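PDB 1G61: translation initiation factor 6 from Methanocaldococcus jannaschii, which binds the 50S ribosomal subunit and prevents it from associating with the 30S subunit to form the 70S initiation complex. Local coordinates for residues Y8-I12 / L28-L32; V40-T46 / A202-V208; V64-Y68 / L112-K116; T157-L162 / I220-G226. All coordinates share one frame; numbering follows the deposited sequence.

Contact 1: Y8-I12 / L28-L32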
loop_
_atom_site.group_PDB
_atom_site.type_symbol
_atom_site.label_atom_id
_atom_site.label_comp_id
_atom_site.label_asym_id
_atom_site.label_seq_id
_atom_site.Cartn_x
_atom_site.Cartn_y
_atom_site.Cartn_z
ATOM N N TYR A 8 -3.058 14.418 -8.078
ATOM C CA TYR A 8 -2.146 13.887 -9.060
ATOM C C TYR A 8 -0.743 14.153 -8.510
ATOM O O TYR A 8 -0.522 15.165 -7.840
ATOM C CB TYR A 8 -2.295 14.559 -10.415
ATOM C CG TYR A 8 -3.664 14.529 -11.010
ATOM C CD1 TYR A 8 -4.611 15.504 -10.725
ATOM C CD2 TYR A 8 -4.017 13.485 -11.864
ATOM C CE1 TYR A 8 -5.871 15.417 -11.305
ATOM C CE2 TYR A 8 -5.267 13.393 -12.446
ATOM C CZ TYR A 8 -6.187 14.374 -12.146
ATOM O OH TYR A 8 -7.440 14.330 -12.720
ATOM N N PHE A 9 0.179 13.251 -8.763
ATOM C CA PHE A 9 1.594 13.459 -8.429
ATOM C C PHE A 9 2.327 13.860 -9.712
ATOM O O PHE A 9 2.587 12.966 -10.547
ATOM C CB PHE A 9 2.200 12.187 -7.857
ATOM C CG PHE A 9 1.783 11.828 -6.448
ATOM C CD1 PHE A 9 0.962 12.671 -5.677
ATOM C CD2 PHE A 9 2.240 10.650 -5.878
ATOM C CE1 PHE A 9 0.620 12.334 -4.386
ATOM C CE2 PHE A 9 1.868 10.311 -4.581
ATOM C CZ PHE A 9 1.061 11.148 -3.846
ATOM N N SER A 10 2.625 15.151 -9.832
ATOM C CA SER A 10 3.244 15.689 -11.032
ATOM C C SER A 10 2.500 15.169 -12.271
ATOM O O SER A 10 3.103 14.716 -13.256
ATOM C CB SER A 10 4.745 15.362 -11.117
ATOM O OG SER A 10 5.394 15.949 -9.985
ATOM N N GLY A 11 1.165 15.229 -12.238
ATOM C CA GLY A 11 0.290 14.844 -13.327
ATOM C C GLY A 11 -0.139 13.382 -13.416
ATOM O O GLY A 11 -0.989 13.000 -14.241
ATOM N N ILE A 12 0.439 12.536 -12.565
ATOM C CA ILE A 12 0.229 11.100 -12.648
ATOM C C ILE A 12 -0.869 10.695 -11.660
ATOM O O ILE A 12 -0.750 11.020 -10.463
ATOM C CB ILE A 12 1.543 10.343 -12.325
ATOM C CG1 ILE A 12 2.626 10.652 -13.354
ATOM C CG2 ILE A 12 1.313 8.849 -12.186
ATOM C CD1 ILE A 12 4.015 10.223 -12.894
ATOM N N LEU A 28 7.311 8.362 -0.551
ATOM C CA LEU A 28 6.867 9.149 -1.681
ATOM C C LEU A 28 7.965 9.308 -2.714
ATOM O O LEU A 28 9.158 9.190 -2.388
ATOM C CB LEU A 28 6.437 10.567 -1.233
ATOM C CG LEU A 28 5.214 10.635 -0.301
ATOM C CD1 LEU A 28 5.059 12.005 0.308
ATOM C CD2 LEU A 28 3.959 10.214 -1.084
ATOM N N PRO A 29 7.635 9.590 -3.962
ATOM C CA PRO A 29 8.696 9.797 -4.981
ATOM C C PRO A 29 9.488 11.071 -4.750
ATOM O O PRO A 29 8.926 12.040 -4.255
ATOM C CB PRO A 29 7.916 9.885 -6.288
ATOM C CG PRO A 29 6.502 9.947 -5.949
ATOM C CD PRO A 29 6.289 9.721 -4.502
ATOM N N ILE A 30 10.777 11.024 -5.151
ATOM C CA ILE A 30 11.607 12.218 -4.937
ATOM C C ILE A 30 11.177 13.399 -5.785
ATOM O O ILE A 30 11.560 14.532 -5.445
ATOM C CB ILE A 30 13.116 11.929 -5.229
ATOM C CG1 ILE A 30 13.402 11.486 -6.682
ATOM C CG2 ILE A 30 13.632 10.920 -4.213
ATOM C CD1 ILE A 30 14.920 11.385 -6.914
ATOM N N PHE A 31 10.393 13.182 -6.841
ATOM C CA PHE A 31 10.067 14.323 -7.718
ATOM C C PHE A 31 8.965 15.178 -7.125
ATOM O O PHE A 31 8.700 16.257 -7.649
ATOM C CB PHE A 31 9.699 13.827 -9.129
ATOM C CG PHE A 31 8.555 12.853 -9.274
ATOM C CD1 PHE A 31 7.243 13.227 -9.099
ATOM C CD2 PHE A 31 8.828 11.529 -9.627
ATOM C CE1 PHE A 31 6.188 12.307 -9.250
ATOM C CE2 PHE A 31 7.821 10.608 -9.801
ATOM C CZ PHE A 31 6.512 11.018 -9.635
ATOM N N LEU A 32 8.253 14.726 -6.092
ATOM C CA LEU A 32 7.181 15.585 -5.551
ATOM C C LEU A 32 7.727 16.856 -4.931
ATOM O O LEU A 32 8.822 16.810 -4.327
ATOM C CB LEU A 32 6.442 14.817 -4.466
ATOM C CG LEU A 32 5.357 13.848 -4.895
ATOM C CD1 LEU A 32 4.516 13.512 -3.634
ATOM C CD2 LEU A 32 4.502 14.347 -6.040
#

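Contact 2: V40-T46 / A202-V208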
loop_
_atom_site.group_PDB
_atom_site.type_symbol
_atom_site.label_atom_id
_atom_site.label_comp_id
_atom_site.label_asym_id
_atom_site.label_seq_id
_atom_site.Cartn_x
_atom_site.Cartn_y
_atom_site.Cartn_z
ATOM N N VAL A 40 0.005 15.470 1.619
ATOM C CA VAL A 40 -0.089 14.054 1.946
ATOM C C VAL A 40 0.135 13.791 3.429
ATOM O O VAL A 40 -0.626 13.095 4.117
ATOM C CB VAL A 40 0.914 13.291 1.033
ATOM C CG1 VAL A 40 0.992 11.848 1.511
ATOM C CG2 VAL A 40 0.480 13.415 -0.430
ATOM N N SER A 41 1.155 14.421 3.999
ATOM C CA SER A 41 1.466 14.284 5.405
ATOM C C SER A 41 0.281 14.709 6.252
ATOM O O SER A 41 -0.044 14.073 7.267
ATOM C CB SER A 41 2.718 15.120 5.750
ATOM O OG SER A 41 2.930 14.924 7.129
ATOM N N GLU A 42 -0.395 15.779 5.890
ATOM C CA GLU A 42 -1.496 16.295 6.694
ATOM C C GLU A 42 -2.671 15.361 6.644
ATOM O O GLU A 42 -3.353 15.118 7.629
ATOM C CB GLU A 42 -1.905 17.681 6.153
ATOM C CG GLU A 42 -3.053 18.389 6.824
ATOM C CD GLU A 42 -3.369 19.752 6.215
ATOM O OE1 GLU A 42 -3.860 20.670 6.905
ATOM O OE2 GLU A 42 -3.104 19.906 4.993
ATOM N N VAL A 43 -3.021 14.835 5.456
ATOM C CA VAL A 43 -4.230 14.012 5.415
ATOM C C VAL A 43 -4.001 12.630 5.983
ATOM O O VAL A 43 -4.895 12.065 6.627
ATOM C CB VAL A 43 -4.797 13.978 3.994
ATOM C CG1 VAL A 43 -3.929 13.153 3.080
ATOM C CG2 VAL A 43 -6.204 13.391 3.988
ATOM N N LEU A 44 -2.808 12.068 5.812
ATOM C CA LEU A 44 -2.533 10.736 6.376
ATOM C C LEU A 44 -2.034 10.806 7.802
ATOM O O LEU A 44 -2.006 9.771 8.501
ATOM C CB LEU A 44 -1.494 10.023 5.488
ATOM C CG LEU A 44 -1.974 9.795 4.056
ATOM C CD1 LEU A 44 -0.853 9.083 3.321
ATOM C CD2 LEU A 44 -3.288 9.009 4.020
ATOM N N GLU A 45 -1.638 11.995 8.255
ATOM C CA GLU A 45 -1.065 12.243 9.609
ATOM C C GLU A 45 0.167 11.363 9.791
ATOM O O GLU A 45 0.283 10.648 10.768
ATOM C CB GLU A 45 -2.144 11.971 10.674
ATOM C CG GLU A 45 -3.355 12.865 10.487
ATOM C CD GLU A 45 -4.435 12.705 11.525
ATOM O OE1 GLU A 45 -4.105 12.383 12.696
ATOM O OE2 GLU A 45 -5.611 12.910 11.130
ATOM N N THR A 46 1.114 11.411 8.861
ATOM C CA THR A 46 2.285 10.543 8.878
ATOM C C THR A 46 3.574 11.359 8.735
ATOM O O THR A 46 3.483 12.533 8.341
ATOM C CB THR A 46 2.275 9.560 7.684
ATOM O OG1 THR A 46 2.031 10.349 6.520
ATOM C CG2 THR A 46 1.188 8.515 7.845
ATOM N N ALA A 202 -3.960 4.770 1.645
ATOM C CA ALA A 202 -4.835 5.080 2.761
ATOM C C ALA A 202 -4.339 4.433 4.066
ATOM O O ALA A 202 -3.667 3.400 4.046
ATOM C CB ALA A 202 -6.233 4.524 2.485
ATOM N N ASN A 203 -4.740 5.047 5.151
ATOM C CA ASN A 203 -4.605 4.431 6.472
ATOM C C ASN A 203 -5.919 4.688 7.222
ATOM O O ASN A 203 -6.920 5.076 6.619
ATOM C CB ASN A 203 -3.335 4.878 7.206
ATOM C CG ASN A 203 -3.316 6.353 7.486
ATOM O OD1 ASN A 203 -4.380 7.002 7.524
ATOM N ND2 ASN A 203 -2.130 6.952 7.716
ATOM N N SER A 204 -5.934 4.426 8.541
ATOM C CA SER A 204 -7.187 4.574 9.291
ATOM C C SER A 204 -7.590 6.034 9.446
ATOM O O SER A 204 -8.729 6.283 9.897
ATOM C CB SER A 204 -7.058 3.912 10.677
ATOM O OG SER A 204 -6.209 4.720 11.492
ATOM N N LYS A 205 -6.690 6.984 9.135
ATOM C CA LYS A 205 -6.912 8.389 9.382
ATOM C C LYS A 205 -7.307 9.150 8.117
ATOM O O LYS A 205 -7.957 10.181 8.245
ATOM C CB LYS A 205 -5.653 9.019 10.026
ATOM C CG LYS A 205 -5.417 8.447 11.420
ATOM C CD LYS A 205 -4.055 8.781 11.966
ATOM C CE LYS A 205 -2.988 8.030 11.179
ATOM N NZ LYS A 205 -1.643 8.328 11.782
ATOM N N GLY A 206 -6.940 8.690 6.930
ATOM C CA GLY A 206 -7.237 9.430 5.730
ATOM C C GLY A 206 -6.782 8.655 4.507
ATOM O O GLY A 206 -6.241 7.545 4.611
ATOM N N ALA A 207 -7.063 9.238 3.331
ATOM C CA ALA A 207 -6.654 8.609 2.066
ATOM C C ALA A 207 -6.269 9.688 1.055
ATOM O O ALA A 207 -6.784 10.822 1.058
ATOM C CB ALA A 207 -7.772 7.762 1.495
ATOM N N VAL A 208 -5.360 9.302 0.159
ATOM C CA VAL A 208 -5.025 10.091 -1.040
ATOM C C VAL A 208 -5.520 9.264 -2.210
ATOM O O VAL A 208 -5.050 8.122 -2.391
ATOM C CB VAL A 208 -3.533 10.417 -1.136
ATOM C CG1 VAL A 208 -3.249 11.303 -2.349
ATOM C CG2 VAL A 208 -3.059 11.099 0.140
#

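Contact 3: V64-Y68 / L112-K116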
loop_
_atom_site.group_PDB
_atom_site.type_symbol
_atom_site.label_atom_id
_atom_site.label_comp_id
_atom_site.label_asym_id
_atom_site.label_seq_id
_atom_site.Cartn_x
_atom_site.Cartn_y
_atom_site.Cartn_z
ATOM N N VAL A 64 6.528 -2.646 0.518
ATOM C CA VAL A 64 5.389 -2.885 1.403
ATOM C C VAL A 64 5.767 -2.517 2.810
ATOM O O VAL A 64 6.923 -2.760 3.195
ATOM C CB VAL A 64 5.140 -4.419 1.375
ATOM C CG1 VAL A 64 4.195 -4.864 2.412
ATOM C CG2 VAL A 64 4.664 -4.828 -0.015
ATOM N N ALA A 65 4.835 -1.989 3.601
ATOM C CA ALA A 65 5.154 -1.744 4.993
ATOM C C ALA A 65 3.910 -1.804 5.860
ATOM O O ALA A 65 2.790 -1.615 5.367
ATOM C CB ALA A 65 5.826 -0.383 5.207
ATOM N N ASN A 66 4.153 -2.084 7.129
ATOM C CA ASN A 66 3.055 -1.956 8.105
ATOM C C ASN A 66 3.701 -1.411 9.383
ATOM O O ASN A 66 4.818 -0.859 9.332
ATOM C CB ASN A 66 2.262 -3.238 8.268
ATOM C CG ASN A 66 2.976 -4.353 9.001
ATOM O OD1 ASN A 66 4.171 -4.204 9.343
ATOM N ND2 ASN A 66 2.248 -5.454 9.265
ATOM N N LYS A 67 3.012 -1.520 10.525
ATOM C CA LYS A 67 3.601 -0.962 11.774
ATOM C C LYS A 67 4.875 -1.697 12.171
ATOM O O LYS A 67 5.730 -1.119 12.867
ATOM C CB LYS A 67 2.615 -1.097 12.920
ATOM C CG LYS A 67 3.016 -0.313 14.174
ATOM C CD LYS A 67 2.058 -0.627 15.376
ATOM C CE LYS A 67 2.518 -1.883 16.085
ATOM N NZ LYS A 67 1.579 -2.313 17.177
ATOM N N TYR A 68 4.995 -2.961 11.770
ATOM C CA TYR A 68 6.060 -3.853 12.250
ATOM C C TYR A 68 7.226 -4.007 11.285
ATOM O O TYR A 68 8.343 -4.255 11.771
ATOM C CB TYR A 68 5.469 -5.241 12.511
ATOM C CG TYR A 68 4.437 -5.239 13.639
ATOM C CD1 TYR A 68 3.070 -5.407 13.382
ATOM C CD2 TYR A 68 4.829 -5.082 14.959
ATOM C CE1 TYR A 68 2.112 -5.422 14.382
ATOM C CE2 TYR A 68 3.883 -5.079 15.970
ATOM C CZ TYR A 68 2.534 -5.241 15.689
ATOM O OH TYR A 68 1.655 -5.246 16.748
ATOM N N LEU A 112 -0.426 -7.491 0.060
ATOM C CA LEU A 112 -1.441 -6.582 0.578
ATOM C C LEU A 112 -1.493 -6.757 2.092
ATOM O O LEU A 112 -1.836 -7.859 2.519
ATOM C CB LEU A 112 -2.771 -6.932 -0.064
ATOM C CG LEU A 112 -4.012 -6.161 0.320
ATOM C CD1 LEU A 112 -3.946 -4.735 -0.225
ATOM C CD2 LEU A 112 -5.238 -6.879 -0.251
ATOM N N THR A 113 -1.174 -5.747 2.885
ATOM C CA THR A 113 -1.057 -5.928 4.331
ATOM C C THR A 113 -1.623 -4.758 5.093
ATOM O O THR A 113 -1.488 -3.599 4.678
ATOM C CB THR A 113 0.408 -6.168 4.722
ATOM O OG1 THR A 113 0.473 -6.648 6.090
ATOM C CG2 THR A 113 1.305 -4.919 4.599
ATOM N N ASN A 114 -2.198 -5.079 6.263
ATOM C CA ASN A 114 -2.392 -4.027 7.265
ATOM C C ASN A 114 -1.593 -4.453 8.503
ATOM O O ASN A 114 -0.625 -5.247 8.376
ATOM C CB ASN A 114 -3.852 -3.704 7.540
ATOM C CG ASN A 114 -4.642 -4.862 8.107
ATOM O OD1 ASN A 114 -4.074 -5.907 8.460
ATOM N ND2 ASN A 114 -5.970 -4.676 8.220
ATOM N N ASP A 115 -1.940 -3.998 9.704
ATOM C CA ASP A 115 -1.192 -4.368 10.911
ATOM C C ASP A 115 -1.743 -5.633 11.559
ATOM O O ASP A 115 -1.248 -5.954 12.654
ATOM C CB ASP A 115 -1.249 -3.212 11.932
ATOM C CG ASP A 115 -0.514 -1.996 11.405
ATOM O OD1 ASP A 115 0.286 -2.099 10.458
ATOM O OD2 ASP A 115 -0.753 -0.870 11.892
ATOM N N LYS A 116 -2.699 -6.303 10.916
ATOM C CA LYS A 116 -3.370 -7.474 11.459
ATOM C C LYS A 116 -3.317 -8.677 10.533
ATOM O O LYS A 116 -3.512 -9.793 11.050
ATOM C CB LYS A 116 -4.865 -7.165 11.825
ATOM C CG LYS A 116 -4.932 -6.097 12.927
ATOM C CD LYS A 116 -6.332 -5.600 13.210
ATOM C CE LYS A 116 -6.791 -4.589 12.180
ATOM N NZ LYS A 116 -8.181 -4.114 12.483
HETATM O O HOH W 1 0.179 -1.615 6.008
#

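Contact 4: T157-L162 / I220-G226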
loop_
_atom_site.group_PDB
_atom_site.type_symbol
_atom_site.label_atom_id
_atom_site.label_comp_id
_atom_site.label_asym_id
_atom_site.label_seq_id
_atom_site.Cartn_x
_atom_site.Cartn_y
_atom_site.Cartn_z
ATOM N N THR A 157 -6.498 -1.093 5.019
ATOM C CA THR A 157 -6.018 -0.335 6.160
ATOM C C THR A 157 -6.436 -1.114 7.411
ATOM O O THR A 157 -7.093 -2.187 7.307
ATOM C CB THR A 157 -6.579 1.082 6.250
ATOM O OG1 THR A 157 -7.950 0.991 6.715
ATOM C CG2 THR A 157 -6.554 1.770 4.878
ATOM N N ASN A 158 -6.089 -0.672 8.588
ATOM C CA ASN A 158 -6.564 -1.285 9.824
ATOM C C ASN A 158 -8.072 -1.151 10.009
ATOM O O ASN A 158 -8.639 -1.907 10.818
ATOM C CB ASN A 158 -5.836 -0.680 11.032
ATOM C CG ASN A 158 -4.367 -1.057 11.030
ATOM O OD1 ASN A 158 -3.990 -2.130 10.527
ATOM N ND2 ASN A 158 -3.537 -0.183 11.580
ATOM N N LYS A 159 -8.688 -0.228 9.273
ATOM C CA LYS A 159 -10.118 0.034 9.466
ATOM C C LYS A 159 -10.962 -0.571 8.383
ATOM O O LYS A 159 -12.121 -0.947 8.611
ATOM C CB LYS A 159 -10.338 1.567 9.503
ATOM C CG LYS A 159 -11.733 1.952 9.928
ATOM C CD LYS A 159 -11.860 3.469 10.116
ATOM C CE LYS A 159 -13.111 3.805 10.935
ATOM N NZ LYS A 159 -13.219 5.286 11.083
ATOM N N GLY A 160 -10.486 -0.628 7.123
ATOM C CA GLY A 160 -11.343 -1.117 6.062
ATOM C C GLY A 160 -10.531 -1.627 4.867
ATOM O O GLY A 160 -9.307 -1.674 4.863
ATOM N N CYS A 161 -11.287 -2.024 3.831
ATOM C CA CYS A 161 -10.661 -2.636 2.660
ATOM C C CYS A 161 -11.529 -2.336 1.431
ATOM O O CYS A 161 -12.755 -2.508 1.514
ATOM C CB CYS A 161 -10.545 -4.150 2.917
ATOM S SG CYS A 161 -9.927 -5.102 1.517
ATOM N N LEU A 162 -10.887 -1.911 0.380
ATOM C CA LEU A 162 -11.556 -1.717 -0.912
ATOM C C LEU A 162 -10.969 -2.671 -1.945
ATOM O O LEU A 162 -9.741 -2.674 -2.101
ATOM C CB LEU A 162 -11.422 -0.268 -1.388
ATOM C CG LEU A 162 -11.973 0.045 -2.783
ATOM C CD1 LEU A 162 -13.506 0.150 -2.716
ATOM C CD2 LEU A 162 -11.349 1.322 -3.343
ATOM N N ILE A 220 -18.046 5.231 -2.620
ATOM C CA ILE A 220 -17.776 3.818 -2.374
ATOM C C ILE A 220 -16.457 3.643 -1.644
ATOM O O ILE A 220 -16.333 2.792 -0.736
ATOM C CB ILE A 220 -17.901 3.037 -3.686
ATOM C CG1 ILE A 220 -19.396 2.939 -4.098
ATOM C CG2 ILE A 220 -17.291 1.651 -3.586
ATOM C CD1 ILE A 220 -19.635 2.643 -5.554
ATOM N N ILE A 221 -15.419 4.408 -2.007
ATOM C CA ILE A 221 -14.129 4.343 -1.304
ATOM C C ILE A 221 -14.288 4.739 0.143
ATOM O O ILE A 221 -13.764 4.059 1.053
ATOM C CB ILE A 221 -13.151 5.280 -2.017
ATOM C CG1 ILE A 221 -12.827 4.743 -3.416
ATOM C CG2 ILE A 221 -11.894 5.504 -1.167
ATOM C CD1 ILE A 221 -12.220 5.794 -4.348
ATOM N N GLU A 222 -14.999 5.839 0.428
ATOM C CA GLU A 222 -15.226 6.286 1.775
ATOM C C GLU A 222 -15.890 5.196 2.627
ATOM O O GLU A 222 -15.449 4.904 3.739
ATOM C CB GLU A 222 -16.153 7.530 1.768
ATOM C CG GLU A 222 -15.412 8.813 1.436
ATOM C CD GLU A 222 -16.320 9.931 0.943
ATOM O OE1 GLU A 222 -17.561 9.800 1.067
ATOM O OE2 GLU A 222 -15.786 10.934 0.418
ATOM N N ASP A 223 -16.946 4.597 2.091
ATOM C CA ASP A 223 -17.680 3.549 2.805
ATOM C C ASP A 223 -16.818 2.306 3.044
ATOM O O ASP A 223 -16.843 1.743 4.130
ATOM C CB ASP A 223 -18.956 3.122 2.054
ATOM C CG ASP A 223 -20.019 4.197 2.024
ATOM O OD1 ASP A 223 -20.018 5.110 2.877
ATOM O OD2 ASP A 223 -20.904 4.097 1.137
ATOM N N ALA A 224 -16.026 1.924 2.035
ATOM C CA ALA A 224 -15.210 0.728 2.175
ATOM C C ALA A 224 -14.098 0.881 3.190
ATOM O O ALA A 224 -13.731 -0.086 3.862
ATOM C CB ALA A 224 -14.617 0.391 0.797
ATOM N N LEU A 225 -13.535 2.103 3.294
ATOM C CA LEU A 225 -12.370 2.319 4.124
ATOM C C LEU A 225 -12.779 2.881 5.488
ATOM O O LEU A 225 -11.912 3.141 6.316
ATOM C CB LEU A 225 -11.362 3.258 3.419
ATOM C CG LEU A 225 -10.805 2.663 2.131
ATOM C CD1 LEU A 225 -9.822 3.624 1.475
ATOM C CD2 LEU A 225 -10.133 1.299 2.330
ATOM N N GLY A 226 -14.076 3.144 5.748
ATOM C CA GLY A 226 -14.474 3.743 6.999
ATOM C C GLY A 226 -14.075 5.181 7.146
ATOM O O GLY A 226 -13.897 5.705 8.275
HETATM O O HOH W 2 -9.175 3.316 6.544
#

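Contact 1: Y8-I12 / L28-L32
Phe9 and Leu32 lead an apolar contact between two turns, one following strand 4-7 and the other joining strand 25-28 to helix 34-44. Leu32 grips Phe9 with both methyls. Leu32 CD1 sits 4.0 Å from the centroid of the Phe9 ring and only 3° off its normal, a CH-pi contact almost exactly over the centre. Leu32 CD2 packs at the root of the side chain, 3.6 Å from Phe9 CB. Farther out on the ring, Leu28 CD2 lies 4.1 Å from Phe9 CE2, and Pro29 CG approaches CD2 of the Phe9 ring. The Phe9 side chain is sent into this apolar group by its first torsion (chi1 -73°), which sets CG opposite the carbonyl carbon. Phe31 forms a second, more exposed patch. Its CE1 lies 4.2 Å from Phe9 CB, Ser10 OG comes within 3.4 Å of its CD1, and Ile12 CD1 reaches CZ at 4.2 Å, the two side chains crossing at about a right angle. From its own turn, Pro29 CB lies above one face of the Phe31 ring, toward the rim. Residues 9-12 form a type I' turn closed by reciprocal backbone bonds between Phe9 and Ile12, whereas residues 29-32 form a type I turn. The polar side chain of Ser10 stays at the margin. Around the turns, Phe9 also packs on Ile15 and Leu18 of helix 15-18 and on Val40 of helix 34-44, while Leu32 touches Val37 of that helix and Gln50 of strand 47-50.

Contact 2: V40-T46 / A202-V208
Asn203 OD1 is gripped by two backbone N-H groups of its own loop, Lys205 N at 2.8 Å and Gly206 N at 3.1 Å, while the other end of the amide crosses to the last turn of helix 34-44. There Asn203 ND2 gives Leu44 O a nearly straight bond (2.9 Å, 174°), on a lone pair in the carbonyl plane. The Leu44 oxygen also lies in the amide plane, so the Asx turn on one side and this bond on the other hold the amide's rotation. A second bond from ND2 goes to Thr22 O. The loop precedes strand 207-210, which pairs in parallel with the N-terminal strand 4-7; joining a late strand to the first one is consistent with a velcro closure. Gly206 lets the helix end come close: its CA lies 3.6 Å from Val43 O. Leu44 CD2 packs on the peptide beyond, 3.3 Å from Gly206 O. Val208 covers the helix nearby, its CG2 3.7 Å from Val43 CG1. At the outer margin Lys205 bends at chi3 (-69°), which carries its amine back over the helix terminus. NZ reaches Glu45 O at 3.2 Å from above the carbonyl plane and is bonded to Glu23 O as well. Its aliphatic part slants across the Glu45 side chain, with CD 3.7 Å from OE1.

Contact 3: V64-Y68 / L112-K116
Asn66 reaches from the turn after strand 64-65 into the turn after strand 111-113; its CB, CG and ND2 face that turn, while OD1 serves its own. Asn66 CB lies 3.2 Å from Asp115 OD1. CG stands between the backbone N and the carbonyl carbon (chi1 72°), a torsion that folds the amide back over its own turn. Asn66 CG is 3.8 Å from Asn114 O. Asn66 OD1 accepts from Tyr68 N at 2.8 Å, making an Asx turn, and also from Gly69 N. Asn66 ND2 crosses to Asn114 O with a nearly straight bond (3.0 Å, 169°) in the plane of the Asn66 amide but tilted 30° from the carbonyl plane of Asn114, and gives a further bond to Leu135 O. With both ends of the amide engaged, its orientation is well fixed. Asp115 answers from the other side: OD1 takes the backbone N-H of Lys67 at 2.8 Å, met from above the carboxylate plane, and OD2 rests 3.5 Å from Lys67 CB before bonding to Asn158 ND2. Asp115 O meets the edge of the Tyr68 ring. Beside the strands the contact is apolar, with Val64 CG1 3.6 Å from Thr113 CG2, and a water lies close enough to bond both Ala65 O and Thr113 O. The two strands are outermost in different three-stranded sheets: 64-65 pairs with 69-73, and 111-113 with 117-120. Asn114 forms its own Asx turn and extends ND2 to Thr157 O and Phe179 O, passing the linkage on toward the turn between strands 154-156 and 160-163.

Contact 4: T157-L162 / I220-G226
A Schellman motif at Gly226 ends helix 215-225, and this C-terminal turn lies against strand 160-163; the axes of segments 160-162 and 220-225 approach to 6.6 Å. Gly160 lets the backbones meet. Its CA makes a CA-H...O contact with Ala224 O at 3.4 Å, and Cys161 N donates to the same oxygen at 3.1 Å, bent to 136° and arriving from above the carbonyl plane. Lys159 runs extended alongside the helix end, CG leaving opposite its own backbone N (chi1 -170°), until NZ bonds Gly226 O at 2.9 Å. Thr157 OG1 closes an ST turn by accepting from Lys159 N and Gly160 N. It is also 2.6 Å from a water that donates to Leu225 O at 2.8 Å. Leu162 supplies the apolar side: CD1 packs on Ala224 CB at 3.7 Å, while CD2 meets Ile221 CG1 at 3.7 Å. Leu225 CD2 touches the backbone N of Cys161 and of Leu162. Ala224 O and Leu225 O, which have no further turn to bond, are met by a strand N-H and a water, and the amine takes the carbonyl of the Schellman glycine just beyond, where the lysine's positive charge probably suits the negative end of the helix dipole.

In the fold
Along the chain contacts 1, 3 and 4 come in series. Contact 2 spans contact 3, and its segments alternate with those of contact 4. Centre to centre, contacts 1 and 2 are about 16 Å apart, 2 and 4 about 13 Å, 3 and 4 about 15 Å, and 1 and 3, on opposite sides of the chain's centre, about 23 Å. Segment 28-32 leads into helix 34-44, which carries 40-44 of contact 2, where Phe9 and Leu28 touch Val40. Asparagine side chains link the turns at 66, 114 and 157, and Thr157 packs on Ala202 and Asn203, consistent with the pseudo-fivefold pentein fold of IF6. Contact 1 belongs to other loops, toward the periphery.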